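Local structure of acetyltransferase, GNAT family (Bacillus anthracis str. Sterne, 3FBU) at residues 86-91 with 129-134. The protein binds coenzyme A and, as a member of the GNAT family, probably transfers an acetyl group from acetyl-CoA to an acceptor that is not established. Numbering follows the deposited sequence.
Sequences IGWVFN and TPSYRV. With COA (coenzyme A), chain C.
W88 of strand 83-90 reaches across to helix 129-137 and meets S131 and V134. Its indole NE1 donates a hydrogen bond to OG of S131 at 3.0 Å. The hydroxyl lies slightly tilted from the ring plane, and the N-H...O angle is 154°. The S131 hydroxyl is turned anti to the backbone N (chi1 -165°), which brings it up to the indole nitrogen. The same OG lies 3.2 Å from the coenzyme thiol S1P, so this buried bond sits beside the reactive end of the cofactor. CG1 of V134 sits over one face of the indole, above the six-membered ring. It stands 3.8 Å from the centroid of that ring, close to the ring normal, a CH-pi contact. The other methyl, CG2, turns to the coenzyme and packs near the pyrophosphate oxygen O3A. The bond at the indole nitrogen and the methyl over the face together hold the ring against the helix. The pantetheine arm runs along strand 83-90, beside the W88-S131 bond. Its N4P donates to O of W88 at 2.9 Å, and N of F90 donates to O9P, in the strand-like pairing known from GNAT enzymes. R133 NH2 binds the 3'-phosphate oxygen O7A at 2.8 Å. Within the fold, strand 83-90 pairs with strands 68-79 and 119-124. Helix 99-114 touches W88 through A104 and V134 through S101, while S131 packs on C124 of strand 119-124.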
ATOM      1  N   ILE A  86       2.182  19.556 -10.088  1.00 14.47           N
ATOM      2  CA  ILE A  86       1.839  18.256 -10.694  1.00 14.17           C
ATOM      3  C   ILE A  86       1.158  17.373  -9.637  1.00 14.70           C
ATOM      4  O   ILE A  86       1.446  17.463  -8.439  1.00 13.06           O
ATOM      5  CB  ILE A  86       3.107  17.555 -11.310  1.00 15.13           C
ATOM      6  CG1 ILE A  86       2.757  16.348 -12.234  1.00 12.09           C
ATOM      7  CG2 ILE A  86       4.095  17.146 -10.194  1.00 12.29           C
ATOM      8  CD1 ILE A  86       3.971  15.846 -13.087  1.00 15.65           C
ATOM      9  N   GLY A  87       0.293  16.485 -10.132  1.00 14.72           N
ATOM     10  CA  GLY A  87      -0.425  15.523  -9.346  1.00 15.68           C
ATOM     11  C   GLY A  87      -0.966  14.439 -10.249  1.00 15.47           C
ATOM     12  O   GLY A  87      -0.721  14.451 -11.464  1.00 14.56           O
ATOM     13  N   TRP A  88      -1.758  13.542  -9.669  1.00 16.96           N
ATOM     14  CA  TRP A  88      -2.131  12.308 -10.362  1.00 16.68           C
ATOM     15  C   TRP A  88      -3.283  11.654  -9.634  1.00 16.89           C
ATOM     16  O   TRP A  88      -3.293  11.639  -8.420  1.00 17.43           O
ATOM     17  CB  TRP A  88      -0.929  11.345 -10.384  1.00 17.19           C
ATOM     18  CG  TRP A  88      -0.020  11.495  -9.205  1.00 18.36           C
ATOM     19  CD1 TRP A  88      -0.227  11.064  -7.927  1.00 18.93           C
ATOM     20  CD2 TRP A  88       1.235  12.164  -9.200  1.00 18.29           C
ATOM     21  NE1 TRP A  88       0.842  11.419  -7.120  1.00 20.33           N
ATOM     22  CE2 TRP A  88       1.755  12.092  -7.880  1.00 19.72           C
ATOM     23  CE3 TRP A  88       1.975  12.825 -10.179  1.00 18.98           C
ATOM     24  CZ2 TRP A  88       2.957  12.676  -7.527  1.00 18.47           C
ATOM     25  CZ3 TRP A  88       3.165  13.390  -9.827  1.00 18.39           C
ATOM     26  CH2 TRP A  88       3.657  13.305  -8.525  1.00 17.74           C
ATOM     27  N   VAL A  89      -4.237  11.099 -10.386  1.00 17.15           N
ATOM     28  CA  VAL A  89      -5.327  10.298  -9.836  1.00 16.68           C
ATOM     29  C   VAL A  89      -5.568   9.153 -10.830  1.00 17.70           C
ATOM     30  O   VAL A  89      -5.800   9.405 -12.021  1.00 16.70           O
ATOM     31  CB  VAL A  89      -6.636  11.104  -9.677  1.00 16.17           C
ATOM     32  CG1 VAL A  89      -7.727  10.239  -8.994  1.00 18.68           C
ATOM     33  CG2 VAL A  89      -6.385  12.493  -8.914  1.00 16.46           C
ATOM     34  N   PHE A  90      -5.487   7.920 -10.329  1.00 17.16           N
ATOM     35  CA  PHE A  90      -5.503   6.733 -11.180  1.00 18.26           C
ATOM     36  C   PHE A  90      -6.567   5.755 -10.709  1.00 18.25           C
ATOM     37  O   PHE A  90      -7.062   5.830  -9.580  1.00 19.31           O
ATOM     38  CB  PHE A  90      -4.116   6.063 -11.225  1.00 18.57           C
ATOM     39  CG  PHE A  90      -3.189   6.687 -12.221  1.00 19.50           C
ATOM     40  CD1 PHE A  90      -2.689   7.958 -12.010  1.00 19.31           C
ATOM     41  CD2 PHE A  90      -2.825   6.025 -13.356  1.00 18.80           C
ATOM     42  CE1 PHE A  90      -1.881   8.542 -12.924  1.00 19.01           C
ATOM     43  CE2 PHE A  90      -1.999   6.602 -14.263  1.00 18.04           C
ATOM     44  CZ  PHE A  90      -1.518   7.865 -14.050  1.00 19.68           C
ATOM     45  N   ASN A  91      -6.950   4.892 -11.635  1.00 19.52           N
ATOM     46  CA  ASN A  91      -7.905   3.829 -11.428  1.00 19.81           C
ATOM     47  C   ASN A  91      -7.211   2.696 -10.689  1.00 19.36           C
ATOM     48  O   ASN A  91      -6.189   2.183 -11.178  1.00 18.15           O
ATOM     49  CB  ASN A  91      -8.418   3.348 -12.798  1.00 20.39           C
ATOM     50  CG  ASN A  91      -9.531   2.319 -12.699  1.00 20.39           C
ATOM     51  OD1 ASN A  91      -9.525   1.442 -11.833  1.00 21.54           O
ATOM     52  ND2 ASN A  91     -10.499   2.417 -13.612  1.00 20.23           N
ATOM     53  N   THR A 129       1.171   7.246   1.184  1.00 22.43           N
ATOM     54  CA  THR A 129       2.466   6.681   0.847  1.00 22.36           C
ATOM     55  C   THR A 129       2.703   6.523  -0.650  1.00 21.82           C
ATOM     56  O   THR A 129       3.762   6.889  -1.131  1.00 22.23           O
ATOM     57  CB  THR A 129       2.696   5.312   1.535  1.00 23.24           C
ATOM     58  OG1 THR A 129       2.212   5.367   2.873  1.00 24.83           O
ATOM     59  CG2 THR A 129       4.168   4.999   1.526  1.00 24.16           C
ATOM     60  N   PRO A 130       1.728   5.986  -1.396  1.00 21.71           N
ATOM     61  CA  PRO A 130       2.033   5.823  -2.817  1.00 21.62           C
ATOM     62  C   PRO A 130       2.254   7.138  -3.551  1.00 20.78           C
ATOM     63  O   PRO A 130       3.017   7.177  -4.510  1.00 20.31           O
ATOM     64  CB  PRO A 130       0.801   5.123  -3.388  1.00 21.54           C
ATOM     65  CG  PRO A 130      -0.115   4.962  -2.344  1.00 22.81           C
ATOM     66  CD  PRO A 130       0.379   5.495  -1.070  1.00 22.30           C
ATOM     67  N   SER A 131       1.592   8.203  -3.087  1.00 20.20           N
ATOM     68  CA  SER A 131       1.741   9.507  -3.736  1.00 20.06           C
ATOM     69  C   SER A 131       3.153  10.049  -3.558  1.00 19.49           C
ATOM     70  O   SER A 131       3.802  10.427  -4.540  1.00 19.00           O
ATOM     71  CB  SER A 131       0.710  10.512  -3.228  1.00 20.80           C
ATOM     72  OG  SER A 131       0.674  11.626  -4.121  1.00 20.13           O
ATOM     73  N   TYR A 132       3.676  10.065  -2.330  1.00 19.00           N
ATOM     74  CA  TYR A 132       5.026  10.591  -2.182  1.00 19.17           C
ATOM     75  C   TYR A 132       6.069   9.643  -2.737  1.00 19.20           C
ATOM     76  O   TYR A 132       7.127  10.102  -3.155  1.00 17.01           O
ATOM     77  CB  TYR A 132       5.323  11.138  -0.787  1.00 20.63           C
ATOM     78  CG  TYR A 132       5.521  10.126   0.296  1.00 20.05           C
ATOM     79  CD1 TYR A 132       6.713   9.418   0.383  1.00 23.82           C
ATOM     80  CD2 TYR A 132       4.554   9.918   1.273  1.00 25.23           C
ATOM     81  CE1 TYR A 132       6.925   8.509   1.403  1.00 23.39           C
ATOM     82  CE2 TYR A 132       4.761   9.007   2.292  1.00 24.11           C
ATOM     83  CZ  TYR A 132       5.961   8.318   2.344  1.00 24.90           C
ATOM     84  OH  TYR A 132       6.203   7.384   3.335  1.00 27.71           O
ATOM     85  N   ARG A 133       5.741   8.344  -2.857  1.00 18.40           N
ATOM     86  CA  ARG A 133       6.645   7.452  -3.557  1.00 18.74           C
ATOM     87  C   ARG A 133       6.757   7.778  -5.036  1.00 17.75           C
ATOM     88  O   ARG A 133       7.846   7.738  -5.584  1.00 17.81           O
ATOM     89  CB  ARG A 133       6.305   5.985  -3.303  1.00 20.16           C
ATOM     90  CG  ARG A 133       6.828   5.493  -1.954  1.00 24.41           C
ATOM     91  CD  ARG A 133       8.372   5.465  -1.925  1.00 29.59           C
ATOM     92  NE  ARG A 133       8.934   4.637  -2.992  1.00 30.59           N
ATOM     93  CZ  ARG A 133      10.068   4.859  -3.663  1.00 32.72           C
ATOM     94  NH1 ARG A 133      10.792   5.946  -3.469  1.00 33.25           N
ATOM     95  NH2 ARG A 133      10.461   3.997  -4.593  1.00 33.27           N
ATOM     96  N   VAL A 134       5.662   8.144  -5.688  1.00 16.80           N
ATOM     97  CA  VAL A 134       5.772   8.621  -7.065  1.00 16.68           C
ATOM     98  C   VAL A 134       6.701   9.845  -7.130  1.00 16.05           C
ATOM     99  O   VAL A 134       7.585   9.941  -7.987  1.00 16.54           O
ATOM    100  CB  VAL A 134       4.420   8.956  -7.647  1.00 16.36           C
ATOM    101  CG1 VAL A 134       4.602   9.608  -9.033  1.00 17.77           C
ATOM    102  CG2 VAL A 134       3.553   7.717  -7.727  1.00 16.04           C
TER
HETATM  103  N1A COA C 169       2.803   1.463   1.133  1.00 25.68           N
HETATM  104  C2A COA C 169       4.066   1.707   0.658  1.00 26.78           C
HETATM  105  N3A COA C 169       4.285   1.827  -0.688  1.00 25.78           N
HETATM  106  C4A COA C 169       3.231   1.711  -1.541  1.00 27.28           C
HETATM  107  C5A COA C 169       1.947   1.469  -1.081  1.00 27.00           C
HETATM  108  C6A COA C 169       1.725   1.360   0.289  1.00 24.47           C
HETATM  109  N6A COA C 169       0.500   1.156   0.777  1.00 27.45           N
HETATM  110  N7A COA C 169       1.136   1.404  -2.146  1.00 25.62           N
HETATM  111  C8A COA C 169       1.862   1.585  -3.267  1.00 26.50           C
HETATM  112  N9A COA C 169       3.171   1.770  -2.901  1.00 26.49           N
HETATM  113  C1B COA C 169       4.317   2.149  -3.738  1.00 28.06           C
HETATM  114  C2B COA C 169       4.580   1.169  -4.883  1.00 29.37           C
HETATM  115  O2B COA C 169       5.338   0.042  -4.461  1.00 32.75           O
HETATM  116  C3B COA C 169       5.327   2.084  -5.830  1.00 29.16           C
HETATM  117  O3B COA C 169       6.693   2.181  -5.458  1.00 31.07           O
HETATM  118  P3B COA C 169       7.858   1.230  -6.058  1.00 34.18           P
HETATM  119  O7A COA C 169       9.208   1.783  -5.733  1.00 36.31           O
HETATM  120  O8A COA C 169       7.656  -0.145  -5.478  1.00 36.44           O
HETATM  121  O9A COA C 169       7.661   1.214  -7.559  1.00 33.95           O
HETATM  122  C4B COA C 169       4.645   3.446  -5.630  1.00 26.34           C
HETATM  123  O4B COA C 169       4.085   3.413  -4.346  1.00 25.69           O
HETATM  124  C5B COA C 169       3.535   3.711  -6.639  1.00 26.05           C
HETATM  125  O5B COA C 169       4.150   3.906  -7.898  1.00 24.96           O
HETATM  126  P1A COA C 169       3.313   3.738  -9.251  1.00 22.73           P
HETATM  127  O1A COA C 169       3.093   2.259  -9.519  1.00 22.85           O
HETATM  128  O2A COA C 169       4.011   4.440 -10.349  1.00 21.05           O
HETATM  129  O3A COA C 169       1.955   4.514  -8.887  1.00 21.40           O
HETATM  130  P2A COA C 169       0.456   4.067  -9.286  1.00 21.94           P
HETATM  131  O4A COA C 169       0.384   3.871 -10.781  1.00 19.59           O
HETATM  132  O5A COA C 169       0.058   2.857  -8.433  1.00 23.59           O
HETATM  133  O6A COA C 169      -0.368   5.376  -8.816  1.00 21.48           O
HETATM  134  CBP COA C 169      -1.250   6.977  -7.281  1.00 19.16           C
HETATM  135  CCP COA C 169      -0.054   6.092  -7.632  1.00 22.46           C
HETATM  136  CDP COA C 169      -1.540   7.802  -8.548  1.00 18.10           C
HETATM  137  CEP COA C 169      -0.767   7.817  -6.096  1.00 18.65           C
HETATM  138  CAP COA C 169      -2.465   6.094  -6.889  1.00 21.57           C
HETATM  139  OAP COA C 169      -2.225   5.388  -5.682  1.00 21.96           O
HETATM  140  C9P COA C 169      -3.718   6.885  -6.667  1.00 20.89           C
HETATM  141  O9P COA C 169      -4.453   7.321  -7.743  1.00 20.03           O
HETATM  142  N8P COA C 169      -4.071   7.245  -5.429  1.00 23.74           N
HETATM  143  C7P COA C 169      -5.369   7.861  -5.158  1.00 23.46           C
HETATM  144  C6P COA C 169      -5.439   9.320  -5.575  1.00 22.46           C
HETATM  145  C5P COA C 169      -4.417  10.171  -4.821  1.00 25.26           C
HETATM  146  O5P COA C 169      -4.325  10.166  -3.573  1.00 25.18           O
HETATM  147  N4P COA C 169      -3.668  10.943  -5.581  1.00 26.29           N
HETATM  148  C3P COA C 169      -2.555  11.721  -5.024  1.00 28.15           C
HETATM  149  C2P COA C 169      -2.965  13.027  -4.382  1.00 30.02           C
HETATM  150  S1P COA C 169      -1.500  13.997  -3.908  1.00 36.30           S